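Local coordinates for putative membrane anchored protein (Corynebacterium diphtheriae, PDB 3LSO) that is of unknown function but is probably a membrane-anchored protein exposed at the bacterial cell surface, at residues D29-V34 against K42-S47; V231-A236 against P459-R464; D352-T357 against S413-I418. All blocks are in the same frame, centred on the assembly; numbering follows the deposited sequence.

In the fold
The chain starts in the N-terminal part, where contact 1 pairs strands 25-36 and 41-54 and closes a short hairpin, with seven residues between its two segments. It then runs to the middle part, where the turn at residues 231-236 opens contact 2. Before contact 2 closes, the chain enters a further all-beta part. There contact 3 joins strands 349-357 and 410-417, so it nests inside the 222-residue loop of contact 2. The chain then comes back, and residues 459-464 settle on the middle sheet. Contact 1 is in series with the other two. Contacts 1 and 3 lie on opposite sides of the chain's centre, with their own centres about 90 Å apart.

Contact 1 (D29-V34 against K42-S47); sequences DVDCSV and KFNQKS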
loop_
_atom_site.group_PDB
_atom_site.type_symbol
_atom_site.label_atom_id
_atom_site.label_comp_id
_atom_site.label_asym_id
_atom_site.label_seq_id
_atom_site.Cartn_x
_atom_site.Cartn_y
_atom_site.Cartn_z
ATOM N N ASP B 29 -11.100 34.003 -24.147
ATOM C CA ASP B 29 -10.938 35.203 -24.959
ATOM C C ASP B 29 -9.495 35.655 -25.046
ATOM O O ASP B 29 -8.809 35.744 -24.036
ATOM C CB ASP B 29 -11.787 36.330 -24.377
ATOM C CG ASP B 29 -13.267 36.034 -24.449
ATOM O OD1 ASP B 29 -13.648 35.131 -25.225
ATOM O OD2 ASP B 29 -14.055 36.707 -23.743
ATOM N N VAL B 30 -9.048 35.934 -26.267
ATOM C CA VAL B 30 -7.715 36.494 -26.511
ATOM C C VAL B 30 -7.826 37.856 -27.145
ATOM O O VAL B 30 -8.824 38.168 -27.795
ATOM C CB VAL B 30 -6.816 35.590 -27.414
ATOM C CG1 VAL B 30 -6.325 34.413 -26.648
ATOM C CG2 VAL B 30 -7.556 35.111 -28.634
ATOM N N ASP B 31 -6.799 38.669 -26.936
ATOM C CA ASP B 31 -6.714 39.989 -27.548
ATOM C C ASP B 31 -5.389 40.072 -28.301
ATOM O O ASP B 31 -4.326 40.244 -27.698
ATOM C CB ASP B 31 -6.813 41.075 -26.477
ATOM C CG ASP B 31 -7.183 42.443 -27.046
ATOM O OD1 ASP B 31 -6.801 42.774 -28.198
ATOM O OD2 ASP B 31 -7.865 43.199 -26.314
ATOM N N CYS B 32 -5.460 39.939 -29.620
ATOM C CA CYS B 32 -4.261 39.866 -30.451
ATOM C C CYS B 32 -3.844 41.213 -31.035
ATOM O O CYS B 32 -4.675 41.935 -31.571
ATOM C CB CYS B 32 -4.463 38.830 -31.560
ATOM S SG CYS B 32 -4.739 37.151 -30.906
ATOM N N SER B 33 -2.567 41.558 -30.887
ATOM C CA SER B 33 -1.970 42.700 -31.581
ATOM C C SER B 33 -1.069 42.227 -32.705
ATOM O O SER B 33 -0.219 41.349 -32.513
ATOM C CB SER B 33 -1.131 43.574 -30.643
ATOM O OG SER B 33 -1.935 44.218 -29.688
ATOM N N VAL B 34 -1.255 42.833 -33.869
ATOM C CA VAL B 34 -0.360 42.644 -34.998
ATOM C C VAL B 34 0.468 43.899 -35.183
ATOM O O VAL B 34 -0.040 45.017 -35.102
ATOM C CB VAL B 34 -1.140 42.399 -36.286
ATOM C CG1 VAL B 34 -0.170 42.121 -37.445
ATOM C CG2 VAL B 34 -2.150 41.261 -36.090
ATOM N N LYS B 42 -0.046 48.814 -37.639
ATOM C CA LYS B 42 -0.528 48.196 -36.414
ATOM C C LYS B 42 -2.030 48.009 -36.523
ATOM O O LYS B 42 -2.754 48.958 -36.818
ATOM C CB LYS B 42 -0.161 49.059 -35.192
ATOM C CG LYS B 42 1.345 49.140 -34.943
ATOM C CD LYS B 42 1.748 49.906 -33.684
ATOM C CE LYS B 42 3.206 49.567 -33.344
ATOM N NZ LYS B 42 3.925 50.549 -32.480
ATOM N N PHE B 43 -2.490 46.779 -36.360
ATOM C CA PHE B 43 -3.903 46.533 -36.134
ATOM C C PHE B 43 -4.073 45.481 -35.019
ATOM O O PHE B 43 -3.089 45.015 -34.439
ATOM C CB PHE B 43 -4.670 46.229 -37.444
ATOM C CG PHE B 43 -4.340 44.903 -38.060
ATOM C CD1 PHE B 43 -5.143 43.792 -37.817
ATOM C CD2 PHE B 43 -3.225 44.755 -38.878
ATOM C CE1 PHE B 43 -4.833 42.545 -38.366
ATOM C CE2 PHE B 43 -2.909 43.510 -39.438
ATOM C CZ PHE B 43 -3.722 42.405 -39.183
ATOM N N ASN B 44 -5.311 45.085 -34.747
ATOM C CA ASN B 44 -5.691 44.712 -33.403
ATOM C C ASN B 44 -7.023 43.966 -33.416
ATOM O O ASN B 44 -8.031 44.505 -33.883
ATOM C CB ASN B 44 -5.819 46.045 -32.647
ATOM C CG ASN B 44 -6.185 45.877 -31.234
ATOM O OD1 ASN B 44 -5.436 45.279 -30.466
ATOM N ND2 ASN B 44 -7.329 46.419 -30.852
ATOM N N GLN B 45 -7.051 42.735 -32.917
ATOM C CA GLN B 45 -8.294 41.953 -32.988
ATOM C C GLN B 45 -8.570 40.996 -31.834
ATOM O O GLN B 45 -7.768 40.111 -31.549
ATOM C CB GLN B 45 -8.357 41.175 -34.304
ATOM C CG GLN B 45 -9.792 40.884 -34.766
ATOM C CD GLN B 45 -9.876 39.739 -35.763
ATOM O OE1 GLN B 45 -8.896 39.015 -35.989
ATOM N NE2 GLN B 45 -11.055 39.559 -36.355
ATOM N N LYS B 46 -9.724 41.176 -31.200
ATOM C CA LYS B 46 -10.200 40.268 -30.163
ATOM C C LYS B 46 -10.669 38.968 -30.787
ATOM O O LYS B 46 -11.291 38.975 -31.846
ATOM C CB LYS B 46 -11.341 40.897 -29.352
ATOM C CG LYS B 46 -10.890 41.688 -28.124
ATOM C CD LYS B 46 -12.045 42.026 -27.187
ATOM C CE LYS B 46 -12.917 43.142 -27.746
ATOM N NZ LYS B 46 -12.075 44.258 -28.272
ATOM N N SER B 47 -10.375 37.859 -30.108
ATOM C CA SER B 47 -10.667 36.516 -30.615
ATOM C C SER B 47 -10.914 35.462 -29.509
ATOM O O SER B 47 -11.213 35.810 -28.354
ATOM C CB SER B 47 -9.534 36.073 -31.530
ATOM O OG SER B 47 -9.869 34.874 -32.182
#
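Val30 and Ser47 bond in both directions: Ser47 N reaches Val30 O at 2.8 Å, and Val30 N reaches Ser47 O at 3.0 Å. Cys32 and Gln45 repeat this double link, and Gln45 N meets Cys32 O at 2.8 Å. In the last pair, Val34 N holds Phe43 O at 2.9 Å. The return bond from Phe43 N to Val34 O is longer, 3.3 Å, and more bent, with an angle of 140° at the hydrogen. All six backbone groups of strand 29-34 that face its partner are therefore satisfied. On its other side, Asp31 and Ser33 bond to Thr177 and Thr175 of strand 170-177, and Cys32 forms a disulfide with Cys176. The side chains of Val34 and Phe43 lie side by side. Val34 CB sits over one face of the Phe43 ring in a CH-pi contact, 3.9 Å from its centroid. The face bearing Asp31 and Lys46 is looser: Asp31 OD2 and Lys46 NZ stay 4.8 Å apart, without a salt bridge. This is an antiparallel beta hairpin, here within the E-set-like N-terminal domain and covalently tied by the Cys32-Cys176 disulfide to the neighbouring strand 170-177.

Contact 2 (V231-A236 against P459-R464); sequences VNHIAA and PALPER
His233 carries this contact and meets Pro459 and Leu461 in two different ways. Its ND1 donates to Pro459 O at 2.8 Å, with 151° at the hydrogen. The acceptor lies in the ring plane, at the edge of the imidazole. Leu461 instead comes over a face: its CG stands 3.8 Å from the ring centroid in a CH-pi contact, and the two side chains cross at about a right angle. NE2, the other ring nitrogen, bonds to Glu279, so partners on both nitrogens fix the ring's rotation. Thr263 also touches both His233 and Leu461. The outer side is much looser. Ile234 CD1 touches Pro459 CG at 4.0 Å, and both residues are exposed to solvent. Pro462 adds little, with its CD 4.3 Å from His233 O, although Pro462 O is bonded by Arg265. Two backbone bonds between Val231 and Ile234 close the turn that presents the histidine, and Asn232 OD1 bonds to Thr261 N. His233 thus occupies the third position of a type I' beta turn, the turn typical of two-residue beta hairpins, which here receives an irregular C-terminal tail.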
loop_
_atom_site.group_PDB
_atom_site.type_symbol
_atom_site.label_atom_id
_atom_site.label_comp_id
_atom_site.label_asym_id
_atom_site.label_seq_id
_atom_site.Cartn_x
_atom_site.Cartn_y
_atom_site.Cartn_z
ATOM N N VAL B 231 15.418 -4.436 12.650
ATOM C CA VAL B 231 14.412 -5.093 13.450
ATOM C C VAL B 231 14.235 -4.170 14.633
ATOM O O VAL B 231 15.222 -3.738 15.234
ATOM C CB VAL B 231 14.845 -6.500 13.912
ATOM C CG1 VAL B 231 13.800 -7.082 14.812
ATOM C CG2 VAL B 231 15.030 -7.414 12.734
ATOM N N ASN B 232 12.986 -3.840 14.931
ATOM C CA ASN B 232 12.682 -2.911 15.996
ATOM C C ASN B 232 13.641 -1.740 16.060
ATOM O O ASN B 232 14.189 -1.405 17.115
ATOM C CB ASN B 232 12.560 -3.644 17.327
ATOM C CG ASN B 232 11.179 -4.290 17.517
ATOM O OD1 ASN B 232 10.358 -4.378 16.593
ATOM N ND2 ASN B 232 10.920 -4.731 18.724
ATOM N N HIS B 233 13.824 -1.136 14.888
ATOM C CA HIS B 233 14.638 0.074 14.662
ATOM C C HIS B 233 16.139 -0.012 14.977
ATOM O O HIS B 233 16.809 1.013 15.206
ATOM C CB HIS B 233 13.986 1.319 15.285
ATOM C CG HIS B 233 12.713 1.739 14.605
ATOM N ND1 HIS B 233 11.914 2.760 15.080
ATOM C CD2 HIS B 233 12.095 1.264 13.496
ATOM C CE1 HIS B 233 10.870 2.906 14.287
ATOM N NE2 HIS B 233 10.958 2.010 13.318
ATOM N N ILE B 234 16.674 -1.227 14.934
ATOM C CA ILE B 234 18.110 -1.443 15.141
ATOM C C ILE B 234 18.713 -2.266 13.985
ATOM O O ILE B 234 18.166 -3.288 13.588
ATOM C CB ILE B 234 18.358 -2.064 16.551
ATOM C CG1 ILE B 234 18.211 -0.969 17.623
ATOM C CG2 ILE B 234 19.722 -2.736 16.631
ATOM C CD1 ILE B 234 17.490 -1.417 18.917
ATOM N N ALA B 235 19.829 -1.802 13.442
ATOM C CA ALA B 235 20.452 -2.419 12.268
ATOM C C ALA B 235 20.617 -3.929 12.404
ATOM O O ALA B 235 21.341 -4.414 13.271
ATOM C CB ALA B 235 21.795 -1.765 11.979
ATOM N N ALA B 236 19.951 -4.672 11.536
ATOM C CA ALA B 236 20.065 -6.119 11.563
ATOM C C ALA B 236 21.143 -6.585 10.612
ATOM O O ALA B 236 20.887 -6.785 9.432
ATOM C CB ALA B 236 18.723 -6.773 11.234
ATOM N N PRO B 459 13.465 2.593 19.729
ATOM C CA PRO B 459 14.252 3.807 19.541
ATOM C C PRO B 459 13.880 4.385 18.194
ATOM O O PRO B 459 13.190 3.733 17.419
ATOM C CB PRO B 459 15.698 3.300 19.509
ATOM C CG PRO B 459 15.639 1.897 20.061
ATOM C CD PRO B 459 14.305 1.386 19.653
ATOM N N ALA B 460 14.297 5.604 17.914
ATOM C CA ALA B 460 14.090 6.132 16.583
ATOM C C ALA B 460 15.109 5.490 15.667
ATOM O O ALA B 460 16.239 5.210 16.075
ATOM C CB ALA B 460 14.244 7.644 16.568
ATOM N N LEU B 461 14.695 5.239 14.434
ATOM C CA LEU B 461 15.641 4.986 13.368
ATOM C C LEU B 461 16.625 6.148 13.248
ATOM O O LEU B 461 16.212 7.307 13.291
ATOM C CB LEU B 461 14.911 4.863 12.042
ATOM C CG LEU B 461 14.229 3.570 11.669
ATOM C CD1 LEU B 461 13.548 3.803 10.339
ATOM C CD2 LEU B 461 15.247 2.454 11.571
ATOM N N PRO B 462 17.926 5.838 13.093
ATOM C CA PRO B 462 18.925 6.854 12.726
ATOM C C PRO B 462 18.528 7.637 11.475
ATOM O O PRO B 462 18.142 7.042 10.467
ATOM C CB PRO B 462 20.194 6.027 12.440
ATOM C CG PRO B 462 19.770 4.557 12.528
ATOM C CD PRO B 462 18.553 4.539 13.394
ATOM N N GLU B 463 18.622 8.964 11.559
ATOM C CA GLU B 463 18.284 9.864 10.452
ATOM C C GLU B 463 18.886 9.349 9.143
ATOM O O GLU B 463 20.015 8.855 9.130
ATOM C CB GLU B 463 18.772 11.308 10.757
ATOM N N ARG B 464 18.126 9.427 8.054
ATOM C CA ARG B 464 18.672 9.080 6.735
ATOM C C ARG B 464 19.574 10.198 6.172
ATOM O O ARG B 464 19.427 11.360 6.550
ATOM C CB ARG B 464 17.559 8.685 5.756
ATOM C CG ARG B 464 16.260 9.463 5.880
ATOM C CD ARG B 464 15.144 8.733 5.144
ATOM N NE ARG B 464 15.416 8.571 3.715
ATOM C CZ ARG B 464 15.003 9.407 2.765
ATOM N NH1 ARG B 464 14.288 10.479 3.071
ATOM N NH2 ARG B 464 15.307 9.174 1.500
#

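Contact 3 (D352-T357 against S413-I418); sequences DGTGKT and SAEFEI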
loop_
_atom_site.group_PDB
_atom_site.type_symbol
_atom_site.label_atom_id
_atom_site.label_comp_id
_atom_site.label_asym_id
_atom_site.label_seq_id
_atom_site.Cartn_x
_atom_site.Cartn_y
_atom_site.Cartn_z
ATOM N N ASP B 352 -11.154 -21.368 39.059
ATOM C CA ASP B 352 -12.064 -22.453 39.428
ATOM C C ASP B 352 -13.509 -22.066 39.244
ATOM O O ASP B 352 -13.935 -20.964 39.633
ATOM C CB ASP B 352 -11.840 -22.923 40.861
ATOM C CG ASP B 352 -10.401 -23.370 41.104
ATOM O OD1 ASP B 352 -9.618 -23.463 40.120
ATOM O OD2 ASP B 352 -10.040 -23.630 42.275
ATOM N N GLY B 353 -14.248 -22.988 38.626
ATOM C CA GLY B 353 -15.692 -22.911 38.537
ATOM C C GLY B 353 -16.172 -22.034 37.410
ATOM O O GLY B 353 -17.337 -21.662 37.399
ATOM N N THR B 354 -15.303 -21.701 36.458
ATOM C CA THR B 354 -15.705 -20.804 35.390
ATOM C C THR B 354 -15.844 -21.546 34.076
ATOM O O THR B 354 -16.444 -21.027 33.121
ATOM C CB THR B 354 -14.722 -19.601 35.179
ATOM O OG1 THR B 354 -13.414 -20.057 34.744
ATOM C CG2 THR B 354 -14.604 -18.791 36.410
ATOM N N GLY B 355 -15.254 -22.737 34.032
ATOM C CA GLY B 355 -15.227 -23.564 32.838
ATOM C C GLY B 355 -16.543 -24.274 32.627
ATOM O O GLY B 355 -17.099 -24.869 33.554
ATOM N N LYS B 356 -17.048 -24.214 31.394
ATOM C CA LYS B 356 -18.308 -24.861 31.023
ATOM C C LYS B 356 -18.481 -24.931 29.520
ATOM O O LYS B 356 -17.840 -24.147 28.790
ATOM C CB LYS B 356 -19.490 -24.114 31.634
ATOM C CG LYS B 356 -19.743 -22.737 31.082
ATOM C CD LYS B 356 -20.783 -22.054 31.912
ATOM C CE LYS B 356 -20.276 -21.845 33.367
ATOM N NZ LYS B 356 -21.161 -20.931 34.218
ATOM N N THR B 357 -19.363 -25.840 29.068
ATOM C CA THR B 357 -19.673 -26.029 27.639
ATOM C C THR B 357 -21.120 -25.639 27.291
ATOM O O THR B 357 -21.929 -25.502 28.197
ATOM C CB THR B 357 -19.471 -27.497 27.209
ATOM O OG1 THR B 357 -20.181 -28.380 28.086
ATOM C CG2 THR B 357 -18.033 -27.876 27.210
ATOM N N SER B 413 -16.018 -22.285 27.316
ATOM C CA SER B 413 -15.553 -20.976 27.773
ATOM C C SER B 413 -15.158 -20.995 29.235
ATOM O O SER B 413 -15.635 -21.820 30.023
ATOM C CB SER B 413 -16.601 -19.897 27.527
ATOM O OG SER B 413 -17.812 -20.162 28.205
ATOM N N ALA B 414 -14.252 -20.108 29.600
ATOM C CA ALA B 414 -13.758 -20.119 30.964
ATOM C C ALA B 414 -13.071 -18.813 31.262
ATOM O O ALA B 414 -12.965 -17.963 30.390
ATOM C CB ALA B 414 -12.800 -21.290 31.173
ATOM N N GLU B 415 -12.591 -18.650 32.489
ATOM C CA GLU B 415 -11.860 -17.444 32.812
ATOM C C GLU B 415 -10.508 -17.766 33.332
ATOM O O GLU B 415 -10.335 -18.742 34.062
ATOM C CB GLU B 415 -12.604 -16.603 33.818
ATOM C CG GLU B 415 -13.873 -16.050 33.229
ATOM C CD GLU B 415 -14.535 -15.020 34.129
ATOM O OE1 GLU B 415 -13.865 -14.515 35.081
ATOM O OE2 GLU B 415 -15.732 -14.727 33.875
ATOM N N PHE B 416 -9.565 -16.903 32.961
ATOM C CA PHE B 416 -8.167 -17.071 33.257
ATOM C C PHE B 416 -7.523 -15.861 33.876
ATOM O O PHE B 416 -7.991 -14.727 33.736
ATOM C CB PHE B 416 -7.434 -17.426 31.985
ATOM C CG PHE B 416 -7.862 -18.707 31.427
ATOM C CD1 PHE B 416 -8.827 -18.751 30.439
ATOM C CD2 PHE B 416 -7.363 -19.896 31.939
ATOM C CE1 PHE B 416 -9.257 -19.953 29.935
ATOM C CE2 PHE B 416 -7.795 -21.125 31.426
ATOM C CZ PHE B 416 -8.745 -21.141 30.426
ATOM N N GLU B 417 -6.395 -16.122 34.515
ATOM C CA GLU B 417 -5.680 -15.146 35.310
ATOM C C GLU B 417 -4.290 -14.993 34.710
ATOM O O GLU B 417 -3.557 -15.978 34.604
ATOM C CB GLU B 417 -5.572 -15.708 36.720
ATOM C CG GLU B 417 -6.116 -14.797 37.751
ATOM C CD GLU B 417 -6.116 -15.377 39.172
ATOM O OE1 GLU B 417 -6.569 -16.531 39.376
ATOM O OE2 GLU B 417 -5.686 -14.644 40.098
ATOM N N ILE B 418 -3.937 -13.789 34.277
ATOM C CA ILE B 418 -2.606 -13.519 33.720
ATOM C C ILE B 418 -1.620 -13.071 34.815
ATOM O O ILE B 418 -1.794 -12.012 35.394
ATOM C CB ILE B 418 -2.650 -12.395 32.654
ATOM C CG1 ILE B 418 -3.895 -12.488 31.754
ATOM C CG2 ILE B 418 -1.364 -12.367 31.824
ATOM C CD1 ILE B 418 -3.876 -13.565 30.679
#
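Thr354 turns its side chain toward Glu415 and takes the backbone N-H of that residue on its hydroxyl. Glu415 N lies 2.8 Å from Thr354 OG1, with 155° at the hydrogen. The torsion explains the reach: with chi1 at 64°, OG1 sits between the backbone N and the carbonyl carbon. The same rotation sets CG2 beside the backbone N, where it comes within 3.9 Å of Glu415 CB. OG1 also bonds to Ile351 O, so two partners limit its rotation. Glu415 crosses Thr354 at about a right angle. With its CG beside the backbone N (chi1 -67°), Glu415 brings CG to 4.1 Å from Thr354 CB, so its methylene groups, not its carboxylate, make the contact. Gly355 follows with no side chain, and its CA approaches Ala414 CB at 3.7 Å. Regular pairing returns at Lys356 and Ser413, an antiparallel hydrogen-bonded pair. Ser413 N bonds to Lys356 O at 3.0 Å, and Lys356 N to Ser413 O at 3.1 Å. The side chains of this pair start on the same face, but the end of Lys356 leads away from strand 413-417. On the other side of the irregular part, Ile351 and Lys349 pair with Glu415 and Glu417, so strand 349-357 takes five steps from Ile351 to Lys356 where its neighbour takes two. The strand is at the sheet's edge, and its irregular part interrupts the backbone ladder. The chemistry implies that the Thr354 hydroxyl bridges the gap in this ladder, accepting from Glu415 N and donating to Ile351 O.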